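Local coordinates for protein putative cyclohexadienyl dehydrogenase and ADH prephenate dehydrogenase (Rhizobium meliloti, PDB 4WJI) that probably catalyses the oxidative decarboxylation of prephenate to 4-hydroxyphenylpyruvate in tyrosine biosynthesis, and is captured here with NADP and tyrosine bound, at residues Gln3-Ile7 with Arg160-Phe164; Ala8-Ile12 with Ile32-Thr36; Arg44-Leu48 with Gly131-Gly135; Ala195-Val199 with Phe224-Ala228. All coordinates share one frame; numbering follows the deposited sequence.

Contact 1: residues Gln3-Ile7 with Arg160-Phe164; sequences QFQTI and RLRLF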
loop_
_atom_site.group_PDB
_atom_site.type_symbol
_atom_site.label_atom_id
_atom_site.label_comp_id
_atom_site.label_asym_id
_atom_site.label_seq_id
_atom_site.Cartn_x
_atom_site.Cartn_y
_atom_site.Cartn_z
ATOM N N GLN A 3 11.896 -0.009 35.230
ATOM C CA GLN A 3 12.717 1.135 34.799
ATOM C C GLN A 3 12.220 2.463 35.348
ATOM O O GLN A 3 12.974 3.421 35.424
ATOM C CB GLN A 3 12.792 1.184 33.276
ATOM C CG GLN A 3 13.689 0.059 32.742
ATOM C CD GLN A 3 13.719 -0.016 31.238
ATOM O OE1 GLN A 3 13.358 0.945 30.548
ATOM N NE2 GLN A 3 14.155 -1.152 30.715
ATOM N N PHE A 4 10.940 2.523 35.719
ATOM C CA PHE A 4 10.366 3.748 36.258
ATOM C C PHE A 4 9.420 3.355 37.364
ATOM O O PHE A 4 8.642 2.429 37.206
ATOM C CB PHE A 4 9.566 4.486 35.188
ATOM C CG PHE A 4 10.420 4.984 34.038
ATOM C CD1 PHE A 4 11.114 6.162 34.140
ATOM C CD2 PHE A 4 10.611 4.191 32.925
ATOM C CE1 PHE A 4 11.950 6.589 33.117
ATOM C CE2 PHE A 4 11.445 4.597 31.888
ATOM C CZ PHE A 4 12.138 5.799 31.999
ATOM N N GLN A 5 9.402 4.091 38.474
ATOM C CA GLN A 5 8.473 3.727 39.548
ATOM C C GLN A 5 7.049 4.014 39.109
ATOM O O GLN A 5 6.174 3.191 39.327
ATOM C CB GLN A 5 8.839 4.461 40.825
ATOM C CG GLN A 5 7.894 4.129 42.004
ATOM C CD GLN A 5 7.982 2.654 42.390
ATOM O OE1 GLN A 5 9.066 2.135 42.602
ATOM N NE2 GLN A 5 6.870 1.998 42.465
ATOM N N THR A 6 6.799 5.160 38.468
ATOM C CA THR A 6 5.455 5.502 38.026
ATOM C C THR A 6 5.535 6.090 36.606
ATOM O O THR A 6 6.333 7.007 36.337
ATOM C CB THR A 6 4.877 6.574 38.897
ATOM O OG1 THR A 6 4.879 6.121 40.268
ATOM C CG2 THR A 6 3.442 6.865 38.470
ATOM N N ILE A 7 4.746 5.517 35.703
ATOM C CA ILE A 7 4.599 5.996 34.334
ATOM C C ILE A 7 3.173 6.463 34.151
ATOM O O ILE A 7 2.258 5.684 34.384
ATOM C CB ILE A 7 4.945 4.940 33.290
ATOM C CG1 ILE A 7 6.391 4.417 33.487
ATOM C CG2 ILE A 7 4.741 5.511 31.886
ATOM C CD1 ILE A 7 6.748 3.356 32.507
ATOM N N ARG A 160 17.754 7.184 29.517
ATOM C CA ARG A 160 16.656 6.387 30.073
ATOM C C ARG A 160 15.528 6.153 29.062
ATOM O O ARG A 160 14.930 5.072 29.026
ATOM C CB ARG A 160 16.081 7.011 31.339
ATOM C CG ARG A 160 17.038 6.989 32.526
ATOM C CD ARG A 160 16.404 7.621 33.750
ATOM N NE ARG A 160 15.447 6.715 34.401
ATOM C CZ ARG A 160 14.689 7.064 35.451
ATOM N NH1 ARG A 160 14.696 8.325 35.867
ATOM N NH2 ARG A 160 13.889 6.175 36.047
ATOM N N LEU A 161 15.244 7.166 28.265
ATOM C CA LEU A 161 14.220 7.031 27.210
ATOM C C LEU A 161 14.707 6.097 26.096
ATOM O O LEU A 161 13.935 5.253 25.596
ATOM C CB LEU A 161 13.787 8.382 26.693
ATOM C CG LEU A 161 12.498 8.355 25.905
ATOM C CD1 LEU A 161 11.288 7.832 26.668
ATOM C CD2 LEU A 161 12.199 9.735 25.350
ATOM N N ARG A 162 15.984 6.184 25.737
ATOM C CA ARG A 162 16.553 5.230 24.766
ATOM C C ARG A 162 16.412 3.795 25.292
ATOM O O ARG A 162 15.967 2.895 24.556
ATOM C CB ARG A 162 18.020 5.552 24.456
ATOM C CG ARG A 162 18.716 4.520 23.614
ATOM C CD ARG A 162 20.160 4.899 23.330
ATOM N NE ARG A 162 20.274 6.063 22.475
ATOM C CZ ARG A 162 20.394 6.026 21.142
ATOM N NH1 ARG A 162 20.448 4.861 20.498
ATOM N NH2 ARG A 162 20.473 7.154 20.441
ATOM N N LEU A 163 16.734 3.579 26.572
ATOM C CA LEU A 163 16.654 2.238 27.127
ATOM C C LEU A 163 15.185 1.764 27.108
ATOM O O LEU A 163 14.905 0.608 26.811
ATOM C CB LEU A 163 17.239 2.182 28.530
ATOM C CG LEU A 163 16.978 0.898 29.303
ATOM C CD1 LEU A 163 17.585 -0.316 28.617
ATOM C CD2 LEU A 163 17.519 0.988 30.709
ATOM N N PHE A 164 14.265 2.658 27.422
ATOM C CA PHE A 164 12.844 2.314 27.456
ATOM C C PHE A 164 12.355 1.795 26.080
ATOM O O PHE A 164 11.807 0.686 25.946
ATOM C CB PHE A 164 12.059 3.533 27.893
ATOM C CG PHE A 164 10.541 3.311 27.935
ATOM C CD1 PHE A 164 9.955 2.598 28.972
ATOM C CD2 PHE A 164 9.748 3.765 26.922
ATOM C CE1 PHE A 164 8.574 2.417 29.059
ATOM C CE2 PHE A 164 8.357 3.546 26.968
ATOM C CZ PHE A 164 7.782 2.886 28.039
HETATM O O HOH W 1 14.612 3.323 31.085
HETATM O O HOH W 2 15.189 3.942 33.658
#
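Phe4 and Arg160 meet with their flat groups almost parallel, the planes only 18° apart. Phe4 CE1 lies over one face of the guanidinium, displaced toward its rim and 3.6 Å from Arg160 CZ. A bend at chi3 (77°) folds the arginine back across the ring. On its other flank the phenyl meets Phe164, CE2 to CD1 at 3.8 Å, with the two ring planes steeply inclined. Ile7 CD1 then touches Phe164 CE1 at 4.0 Å, completing a close apolar cluster that Ile19 and Ile23 of helix 14-26 extend inward.

The Gln3 side is looser and wetter. Arg160 NH2 donates to Gln3 O at 3.0 Å, within the guanidinium plane, while one water links that same carbonyl to Arg160 NE and a second joins Gln3 OE1 to Arg160 O. The extended Gln3 side chain runs past the exposed Leu163, NE2 lying 3.8 Å from CG, and its amide nitrogen bonds to Thr167 OG1. With an alanine in place of Phe4, the gap opened between Phe164 and Arg160 is likely to leave the guanidinium freer to swing away from the carbonyl.

The arrangement seats helix 155-167 beside helix 14-26 at the start of strand 4-10, the helix-on-sheet layering of a Rossmann-type nucleotide-binding domain.

Contact 2: residues Ala8-Ile12 with Ile32-Thr36; sequences ALIGI and IVVTT. With NAP (NADP nicotinamide-adenine-dinucleotide phosphate), chain B.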
loop_
_atom_site.group_PDB
_atom_site.type_symbol
_atom_site.label_atom_id
_atom_site.label_comp_id
_atom_site.label_asym_id
_atom_site.label_seq_id
_atom_site.Cartn_x
_atom_site.Cartn_y
_atom_site.Cartn_z
ATOM N N ALA A 8 3.010 7.740 33.738
ATOM C CA ALA A 8 1.691 8.289 33.439
ATOM C C ALA A 8 1.516 8.354 31.923
ATOM O O ALA A 8 2.375 8.914 31.205
ATOM C CB ALA A 8 1.571 9.685 33.993
ATOM N N LEU A 9 0.411 7.765 31.443
ATOM C CA LEU A 9 0.101 7.741 30.013
ATOM C C LEU A 9 -1.030 8.692 29.793
ATOM O O LEU A 9 -2.139 8.468 30.290
ATOM C CB LEU A 9 -0.310 6.337 29.588
ATOM C CG LEU A 9 0.778 5.276 29.840
ATOM C CD1 LEU A 9 0.267 3.904 29.437
ATOM C CD2 LEU A 9 2.093 5.605 29.112
ATOM N N ILE A 10 -0.740 9.773 29.060
ATOM C CA ILE A 10 -1.785 10.762 28.726
ATOM C C ILE A 10 -2.185 10.521 27.276
ATOM O O ILE A 10 -1.404 10.788 26.347
ATOM C CB ILE A 10 -1.284 12.199 28.875
ATOM C CG1 ILE A 10 -0.766 12.448 30.298
ATOM C CG2 ILE A 10 -2.423 13.177 28.498
ATOM C CD1 ILE A 10 -0.191 13.816 30.573
ATOM N N GLY A 11 -3.384 9.972 27.075
ATOM C CA GLY A 11 -3.768 9.451 25.779
ATOM C C GLY A 11 -3.570 7.932 25.758
ATOM O O GLY A 11 -2.509 7.430 26.139
ATOM N N ILE A 12 -4.601 7.212 25.358
ATOM C CA ILE A 12 -4.646 5.766 25.509
ATOM C C ILE A 12 -5.316 5.136 24.281
ATOM O O ILE A 12 -6.006 4.128 24.369
ATOM C CB ILE A 12 -5.295 5.386 26.884
ATOM C CG1 ILE A 12 -4.880 3.961 27.324
ATOM C CG2 ILE A 12 -6.776 5.658 26.897
ATOM C CD1 ILE A 12 -3.432 3.863 27.759
ATOM N N ILE A 32 1.274 2.023 36.634
ATOM C CA ILE A 32 0.855 2.672 35.407
ATOM C C ILE A 32 -0.382 3.518 35.699
ATOM O O ILE A 32 -1.373 3.019 36.247
ATOM C CB ILE A 32 0.443 1.625 34.328
ATOM C CG1 ILE A 32 1.528 0.561 34.073
ATOM C CG2 ILE A 32 0.016 2.328 33.048
ATOM C CD1 ILE A 32 1.098 -0.586 33.159
ATOM N N VAL A 33 -0.291 4.825 35.390
ATOM C CA VAL A 33 -1.431 5.724 35.559
ATOM C C VAL A 33 -1.945 6.045 34.186
ATOM O O VAL A 33 -1.164 6.467 33.336
ATOM C CB VAL A 33 -1.015 7.034 36.277
ATOM C CG1 VAL A 33 -2.248 7.884 36.534
ATOM C CG2 VAL A 33 -0.310 6.711 37.603
ATOM N N VAL A 34 -3.253 5.900 33.974
ATOM C CA VAL A 34 -3.874 6.168 32.666
ATOM C C VAL A 34 -4.822 7.345 32.780
ATOM O O VAL A 34 -5.695 7.394 33.698
ATOM C CB VAL A 34 -4.655 4.944 32.175
ATOM C CG1 VAL A 34 -5.496 5.248 30.948
ATOM C CG2 VAL A 34 -3.677 3.822 31.850
ATOM N N THR A 35 -4.675 8.265 31.832
ATOM C CA THR A 35 -5.630 9.343 31.682
ATOM C C THR A 35 -5.958 9.550 30.220
ATOM O O THR A 35 -5.118 9.297 29.341
ATOM C CB THR A 35 -5.161 10.642 32.341
ATOM O OG1 THR A 35 -6.214 11.605 32.413
ATOM C CG2 THR A 35 -3.983 11.216 31.676
ATOM N N THR A 36 -7.186 9.988 29.970
ATOM C CA THR A 36 -7.636 10.348 28.639
ATOM C C THR A 36 -8.780 11.342 28.824
ATOM O O THR A 36 -9.356 11.419 29.941
ATOM C CB THR A 36 -8.095 9.079 27.875
ATOM O OG1 THR A 36 -8.287 9.359 26.477
ATOM C CG2 THR A 36 -9.352 8.419 28.462
HETATM P PA NAP B . -5.857 7.507 18.729
HETATM O O1A NAP B . -5.862 6.027 18.729
HETATM O O2A NAP B . -6.906 8.293 18.018
HETATM O O5B NAP B . -5.871 7.993 20.260
HETATM C C5B NAP B . -6.075 9.366 20.571
HETATM C C4B NAP B . -5.922 9.647 22.064
HETATM O O4B NAP B . -5.839 11.057 22.241
HETATM C C3B NAP B . -7.135 9.219 22.872
HETATM O O3B NAP B . -6.781 8.963 24.221
HETATM C C2B NAP B . -7.996 10.454 22.871
HETATM O O2B NAP B . -8.815 10.531 24.004
HETATM C C1B NAP B . -6.959 11.541 22.960
HETATM N N9A NAP B . -7.335 12.889 22.453
HETATM C C8A NAP B . -7.847 13.203 21.274
HETATM N N7A NAP B . -8.015 14.487 21.091
HETATM C C5A NAP B . -7.586 15.057 22.252
HETATM C C6A NAP B . -7.517 16.393 22.694
HETATM N N6A NAP B . -7.925 17.409 21.910
HETATM N N1A NAP B . -7.013 16.606 23.892
HETATM C C2A NAP B . -6.612 15.586 24.631
HETATM N N3A NAP B . -6.648 14.305 24.314
HETATM C C4A NAP B . -7.151 14.072 23.108
HETATM O O3 NAP B . -4.428 8.066 18.267
HETATM P PN NAP B . -2.974 7.414 18.150
HETATM O O1N NAP B . -2.962 6.726 16.880
HETATM O O2N NAP B . -2.620 6.699 19.375
HETATM O O5D NAP B . -2.053 8.725 17.961
HETATM C C5D NAP B . -1.552 9.459 19.050
HETATM C C4D NAP B . -0.283 10.183 18.608
HETATM O O4D NAP B . 0.617 9.226 18.088
HETATM C C3D NAP B . -0.503 11.173 17.505
HETATM O O3D NAP B . 0.273 12.336 17.741
HETATM C C2D NAP B . -0.041 10.465 16.254
HETATM O O2D NAP B . 0.417 11.398 15.309
HETATM C C1D NAP B . 1.110 9.647 16.839
HETATM N N1N NAP B . 1.421 8.392 16.136
HETATM C C2N NAP B . 0.456 7.671 15.561
HETATM C C3N NAP B . 0.743 6.501 14.901
HETATM C C7N NAP B . -0.296 5.653 14.203
HETATM O O7N NAP B . 0.064 4.854 13.382
HETATM N N7N NAP B . -1.555 5.832 14.535
HETATM C C4N NAP B . 2.048 6.087 14.863
HETATM C C5N NAP B . 3.010 6.837 15.487
HETATM C C6N NAP B . 2.694 8.017 16.103
HETATM P P2B NAP B . -10.398 10.256 23.922
HETATM O O1X NAP B . -10.574 9.011 23.117
HETATM O O2X NAP B . -10.791 10.092 25.362
HETATM O O3X NAP B . -11.080 11.429 23.245
#
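Ala8, Ile10, Val33 and Thr35 line one face of the parallel ladder formed here, and Leu9 and Val34 the other, while the peptide groups join the strands edge to edge. This is the first beta-alpha-beta unit of the Rossmann fold, with strands 4-10 and 29-35 linked by helix 14-26. Three bonds zip the register: Leu9 N to Val33 O (2.8 Å, nearly straight at 173°), Thr35 N to Leu9 O and Gly11 N to Thr35 O.

Side chains follow the pairing. Ile10 and Thr35 lie alongside, CG1 to CG2 at 3.7 Å; the threonine hydroxyl turns instead to Thr55 O on the next strand. On the opposite face Leu9 CD1 meets Ile32 CG2, and beyond the strand end Ile12 CG1 crosses Val34 CG1 at 3.9 Å, where Thr41 and Leu42 of helix 39-48 pack on them.

Where the strands end, the cofactor begins. Gly11 has a positive phi (99°), at which a side chain would strike the preceding carbonyl oxygen. Ile12 N donates to the NADP ribose O3B at 3.0 Å; O3B in turn donates to Thr36 OG1 at 2.7 Å, and that hydroxyl donates to O2X of the 2'-phosphate at 2.8 Å.

Contact 3: residues Arg44-Leu48 with Gly131-Gly135; sequences RAGEL and GPDAG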
loop_
_atom_site.group_PDB
_atom_site.type_symbol
_atom_site.label_atom_id
_atom_site.label_comp_id
_atom_site.label_asym_id
_atom_site.label_seq_id
_atom_site.Cartn_x
_atom_site.Cartn_y
_atom_site.Cartn_z
ATOM N N ARG A 44 -13.195 2.132 28.860
ATOM C CA ARG A 44 -12.672 1.061 28.048
ATOM C C ARG A 44 -11.295 0.669 28.518
ATOM O O ARG A 44 -10.979 -0.521 28.596
ATOM C CB ARG A 44 -12.663 1.443 26.575
ATOM C CG ARG A 44 -12.499 0.259 25.666
ATOM C CD ARG A 44 -13.716 -0.658 25.597
ATOM N NE ARG A 44 -13.271 -1.989 25.221
ATOM C CZ ARG A 44 -13.386 -3.074 25.977
ATOM N NH1 ARG A 44 -14.026 -3.043 27.148
ATOM N NH2 ARG A 44 -12.928 -4.228 25.502
ATOM N N ALA A 45 -10.437 1.651 28.769
ATOM C CA ALA A 45 -9.094 1.332 29.256
ATOM C C ALA A 45 -9.168 0.560 30.557
ATOM O O ALA A 45 -8.424 -0.386 30.736
ATOM C CB ALA A 45 -8.264 2.587 29.386
ATOM N N GLY A 46 -10.123 0.882 31.415
ATOM C CA GLY A 46 -10.287 0.158 32.682
ATOM C C GLY A 46 -10.745 -1.283 32.499
ATOM O O GLY A 46 -10.211 -2.212 33.145
ATOM N N GLU A 47 -11.684 -1.494 31.579
ATOM C CA GLU A 47 -12.177 -2.843 31.292
ATOM C C GLU A 47 -11.073 -3.698 30.679
ATOM O O GLU A 47 -11.014 -4.893 30.928
ATOM C CB GLU A 47 -13.413 -2.794 30.392
ATOM C CG GLU A 47 -14.491 -1.871 30.954
ATOM C CD GLU A 47 -15.840 -2.485 31.208
ATOM O OE1 GLU A 47 -15.909 -3.490 31.954
ATOM O OE2 GLU A 47 -16.832 -1.905 30.703
ATOM N N LEU A 48 -10.184 -3.071 29.902
ATOM C CA LEU A 48 -9.051 -3.749 29.290
ATOM C C LEU A 48 -7.876 -3.974 30.287
ATOM O O LEU A 48 -6.933 -4.686 29.959
ATOM C CB LEU A 48 -8.537 -2.935 28.075
ATOM C CG LEU A 48 -9.481 -2.938 26.870
ATOM C CD1 LEU A 48 -9.046 -1.884 25.876
ATOM C CD2 LEU A 48 -9.518 -4.304 26.185
ATOM N N GLY A 131 -7.841 3.975 18.928
ATOM C CA GLY A 131 -8.496 3.697 20.223
ATOM C C GLY A 131 -7.845 2.555 20.987
ATOM O O GLY A 131 -7.014 1.842 20.461
ATOM N N PRO A 132 -8.231 2.384 22.270
ATOM C CA PRO A 132 -7.580 1.430 23.125
ATOM C C PRO A 132 -7.722 -0.002 22.720
ATOM O O PRO A 132 -6.844 -0.808 23.036
ATOM C CB PRO A 132 -8.178 1.691 24.497
ATOM C CG PRO A 132 -9.469 2.386 24.265
ATOM C CD PRO A 132 -9.225 3.179 22.996
ATOM N N ASP A 133 -8.819 -0.343 22.053
ATOM C CA ASP A 133 -9.004 -1.715 21.633
ATOM C C ASP A 133 -8.123 -2.082 20.435
ATOM O O ASP A 133 -7.937 -3.256 20.147
ATOM C CB ASP A 133 -10.465 -1.999 21.354
ATOM C CG ASP A 133 -11.315 -2.020 22.637
ATOM O OD1 ASP A 133 -11.284 -3.035 23.345
ATOM O OD2 ASP A 133 -12.008 -1.015 22.945
ATOM N N ALA A 134 -7.593 -1.079 19.725
ATOM C CA ALA A 134 -6.727 -1.303 18.570
ATOM C C ALA A 134 -5.276 -1.652 18.943
ATOM O O ALA A 134 -4.555 -2.200 18.112
ATOM C CB ALA A 134 -6.705 -0.062 17.685
ATOM N N GLY A 135 -4.833 -1.292 20.151
ATOM C CA GLY A 135 -3.454 -1.507 20.532
ATOM C C GLY A 135 -3.165 -2.970 20.846
ATOM O O GLY A 135 -4.092 -3.767 21.060
#
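Arg44 lays the NE side of its guanidinium along the carboxylate of Asp133, the two planes nearly coplanar at 13° to one another. The grip is side-on and uses two nitrogens: NE reaches Asp133 OD2 at 2.8 Å and NH2 reaches Asp133 OD1 at 3.0 Å, each oxygen offering its syn lone pair. A further, weak bond runs from NE to OD1. All of these are bent, the NE to OD2 bond to 139°, so the salt bridge rests on several imperfect bonds and on charge.

A bend at chi2 (71°) curls the arginine chain over the loop and brings its CG tightly against Asp133 OD2 (3.0 Å). Apolar packing comes from the proline, whose ring CG lies 4.0 Å from that same Arg44 CG. One turn further along the helix, Leu48 places CD1 3.9 Å from Pro132 CB and 3.6 Å from Asp133 OD1. Its CG sits over one face of the Arg44 guanidinium, offset toward the rim, so that apolar carbon backs the ion pair. Pro132 thus packs with its CG against the arginine stem and its CB against the leucine tip, both offered by the same helix flank, and its carbonyl oxygen accepts from Arg21 NH2.

Just upstream, Gly131 N donates to NADP O1A, so the loop that carries the aspartate also holds the cofactor's pyrophosphate. The contact lies at the surface: helix 39-48 meets the loop between strands 117-123 and 144-147, helix 14-26 touches both partners through Arg21, and Leu50, in a loop, packs on Pro132.

Contact 4: residues Ala195-Val199 with Phe224-Ala228; sequences AYNIV and FTRLA. With TYR (tyrosine), chain C.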
loop_
_atom_site.group_PDB
_atom_site.type_symbol
_atom_site.label_atom_id
_atom_site.label_comp_id
_atom_site.label_asym_id
_atom_site.label_seq_id
_atom_site.Cartn_x
_atom_site.Cartn_y
_atom_site.Cartn_z
ATOM N N ALA A 195 -2.348 8.908 -0.749
ATOM C CA ALA A 195 -3.375 7.875 -0.615
ATOM C C ALA A 195 -4.768 8.488 -0.423
ATOM O O ALA A 195 -5.722 8.083 -1.072
ATOM C CB ALA A 195 -3.059 6.951 0.545
ATOM N N TYR A 196 -4.886 9.482 0.457
ATOM C CA TYR A 196 -6.194 10.166 0.617
ATOM C C TYR A 196 -6.649 10.748 -0.731
ATOM O O TYR A 196 -7.844 10.690 -1.080
ATOM C CB TYR A 196 -6.092 11.290 1.646
ATOM C CG TYR A 196 -6.139 10.824 3.088
ATOM C CD1 TYR A 196 -7.283 10.217 3.597
ATOM C CD2 TYR A 196 -5.072 11.075 3.986
ATOM C CE1 TYR A 196 -7.355 9.817 4.915
ATOM C CE2 TYR A 196 -5.163 10.697 5.321
ATOM C CZ TYR A 196 -6.298 10.087 5.792
ATOM O OH TYR A 196 -6.363 9.749 7.151
ATOM N N ASN A 197 -5.705 11.303 -1.483
ATOM C CA ASN A 197 -6.069 11.966 -2.722
ATOM C C ASN A 197 -6.566 10.971 -3.754
ATOM O O ASN A 197 -7.602 11.212 -4.400
ATOM C CB ASN A 197 -4.933 12.789 -3.299
ATOM C CG ASN A 197 -5.443 13.740 -4.362
ATOM O OD1 ASN A 197 -6.218 14.666 -4.048
ATOM N ND2 ASN A 197 -5.057 13.528 -5.597
ATOM N N ILE A 198 -5.883 9.840 -3.915
ATOM C CA ILE A 198 -6.341 8.892 -4.924
ATOM C C ILE A 198 -7.681 8.259 -4.551
ATOM O O ILE A 198 -8.505 8.037 -5.424
ATOM C CB ILE A 198 -5.271 7.915 -5.326
ATOM C CG1 ILE A 198 -5.680 7.209 -6.632
ATOM C CG2 ILE A 198 -5.007 6.942 -4.258
ATOM C CD1 ILE A 198 -4.566 6.402 -7.242
ATOM N N VAL A 199 -7.903 7.980 -3.255
ATOM C CA VAL A 199 -9.172 7.423 -2.885
ATOM C C VAL A 199 -10.299 8.439 -3.086
ATOM O O VAL A 199 -11.385 8.084 -3.585
ATOM C CB VAL A 199 -9.127 6.886 -1.448
ATOM C CG1 VAL A 199 -10.498 6.379 -1.041
ATOM C CG2 VAL A 199 -8.097 5.783 -1.330
ATOM N N PHE A 224 -3.859 1.556 -1.057
ATOM C CA PHE A 224 -4.010 2.967 -0.738
ATOM C C PHE A 224 -5.206 3.191 0.212
ATOM O O PHE A 224 -5.202 4.101 1.086
ATOM C CB PHE A 224 -4.271 3.773 -2.009
ATOM C CG PHE A 224 -3.088 3.911 -2.911
ATOM C CD1 PHE A 224 -2.726 2.882 -3.767
ATOM C CD2 PHE A 224 -2.388 5.098 -2.954
ATOM C CE1 PHE A 224 -1.619 3.013 -4.597
ATOM C CE2 PHE A 224 -1.301 5.260 -3.819
ATOM C CZ PHE A 224 -0.918 4.218 -4.648
ATOM N N THR A 225 -6.260 2.411 0.050
ATOM C CA THR A 225 -7.441 2.536 0.925
ATOM C C THR A 225 -7.096 2.266 2.399
ATOM O O THR A 225 -7.760 2.816 3.276
ATOM C CB THR A 225 -8.646 1.640 0.512
ATOM O OG1 THR A 225 -8.328 0.242 0.708
ATOM C CG2 THR A 225 -9.072 1.939 -0.923
ATOM N N ARG A 226 -6.130 1.388 2.673
ATOM C CA ARG A 226 -5.750 1.093 4.058
ATOM C C ARG A 226 -5.240 2.400 4.723
ATOM O O ARG A 226 -5.675 2.759 5.822
ATOM C CB ARG A 226 -4.704 -0.012 4.156
ATOM C CG ARG A 226 -4.532 -0.479 5.614
ATOM C CD ARG A 226 -3.371 -1.451 5.739
ATOM N NE ARG A 226 -2.078 -0.807 5.524
ATOM C CZ ARG A 226 -1.437 -0.055 6.417
ATOM N NH1 ARG A 226 -1.947 0.116 7.634
ATOM N NH2 ARG A 226 -0.307 0.553 6.061
ATOM N N LEU A 227 -4.325 3.088 4.073
ATOM C CA LEU A 227 -3.794 4.325 4.658
ATOM C C LEU A 227 -4.899 5.363 4.797
ATOM O O LEU A 227 -4.964 6.097 5.798
ATOM C CB LEU A 227 -2.624 4.844 3.834
ATOM C CG LEU A 227 -1.431 3.892 3.832
ATOM C CD1 LEU A 227 -0.373 4.397 2.877
ATOM C CD2 LEU A 227 -0.881 3.725 5.247
ATOM N N ALA A 228 -5.748 5.449 3.780
ATOM C CA ALA A 228 -6.854 6.451 3.780
ATOM C C ALA A 228 -8.023 6.094 4.698
ATOM O O ALA A 228 -9.059 6.770 4.693
ATOM C CB ALA A 228 -7.331 6.694 2.360
HETATM N N TYR C . -0.264 4.173 10.668
HETATM C CA TYR C . 0.733 3.862 9.609
HETATM C C TYR C . 0.408 2.533 8.985
HETATM O O TYR C . -0.597 1.946 9.379
HETATM C CB TYR C . 2.158 3.860 10.174
HETATM C CG TYR C . 2.600 5.167 10.819
HETATM C CD1 TYR C . 1.938 6.376 10.596
HETATM C CD2 TYR C . 3.679 5.177 11.664
HETATM C CE1 TYR C . 2.356 7.549 11.202
HETATM C CE2 TYR C . 4.139 6.329 12.252
HETATM C CZ TYR C . 3.480 7.513 12.051
HETATM O OH TYR C . 3.880 8.662 12.682
HETATM O OXT TYR C . 1.175 2.085 8.100
#
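Tight helix packing in the dimerization domain, carried by Ala195, Tyr196, Phe224 and Ala228, backs the site that holds the bound tyrosine. The alanines let the backbones come close: the CA atoms of Ala195 and Phe224 are only 5.0 Å apart, and Ala195 CB rests 3.6 Å from Phe224 O.

Larger groups close around this core. Ile198 brings CG2 to 3.5 Å from Phe224 CD2, whereas the edge of that ring faces Ala195 CA. Val199 CG2 touches both Ala228 CB and Thr225 CG2. With its CG anti to the carbonyl carbon (chi1 -79°), Tyr196 swings its ring alongside Ala228, bringing CD1 to 3.7 Å from Ala228 CB and CE1 to 3.5 Å from Ala228 O. Losing the phenol ring of Tyr196 to an alanine would probably bare this flank of Ala228 and leave Phe276 of the second subunit without its stacking partner.

On the far side of the same short helix, Arg226 clamps the ligand carboxylate, NH1 to O and NH2 to OXT, both at 2.9 Å and almost straight. Glu128 of the same chain and Asp223 of the second subunit form salt bridges with this arginine. Helix 221-227 thus lies between helix 177-203 and the tyrosine site, while the second subunit packs Leu190 onto Ile198 and Pro191 onto Phe224.

Overall arrangement
From the N terminus, residues 3-7 open the longest loop, which contact 1 closes only at helix 155-167. Two shorter closures lie within it, one after the other: contact 2, the span of a single beta-alpha-beta unit, and contact 3, which returns the chain from helix 39-48 to the loop at 131-135. Contact 4 follows in series, and no two closures cross. Contacts 1 and 2 share strand 4-10 and meet through a probable bond between Ile7 O and Val33 N; contacts 2 and 3 touch where Ile12 O packs on Pro132 CB. These three tie the nucleotide-binding domain together, whereas contact 4, about 36 Å from contact 1 between centres, belongs to the dimerization domain.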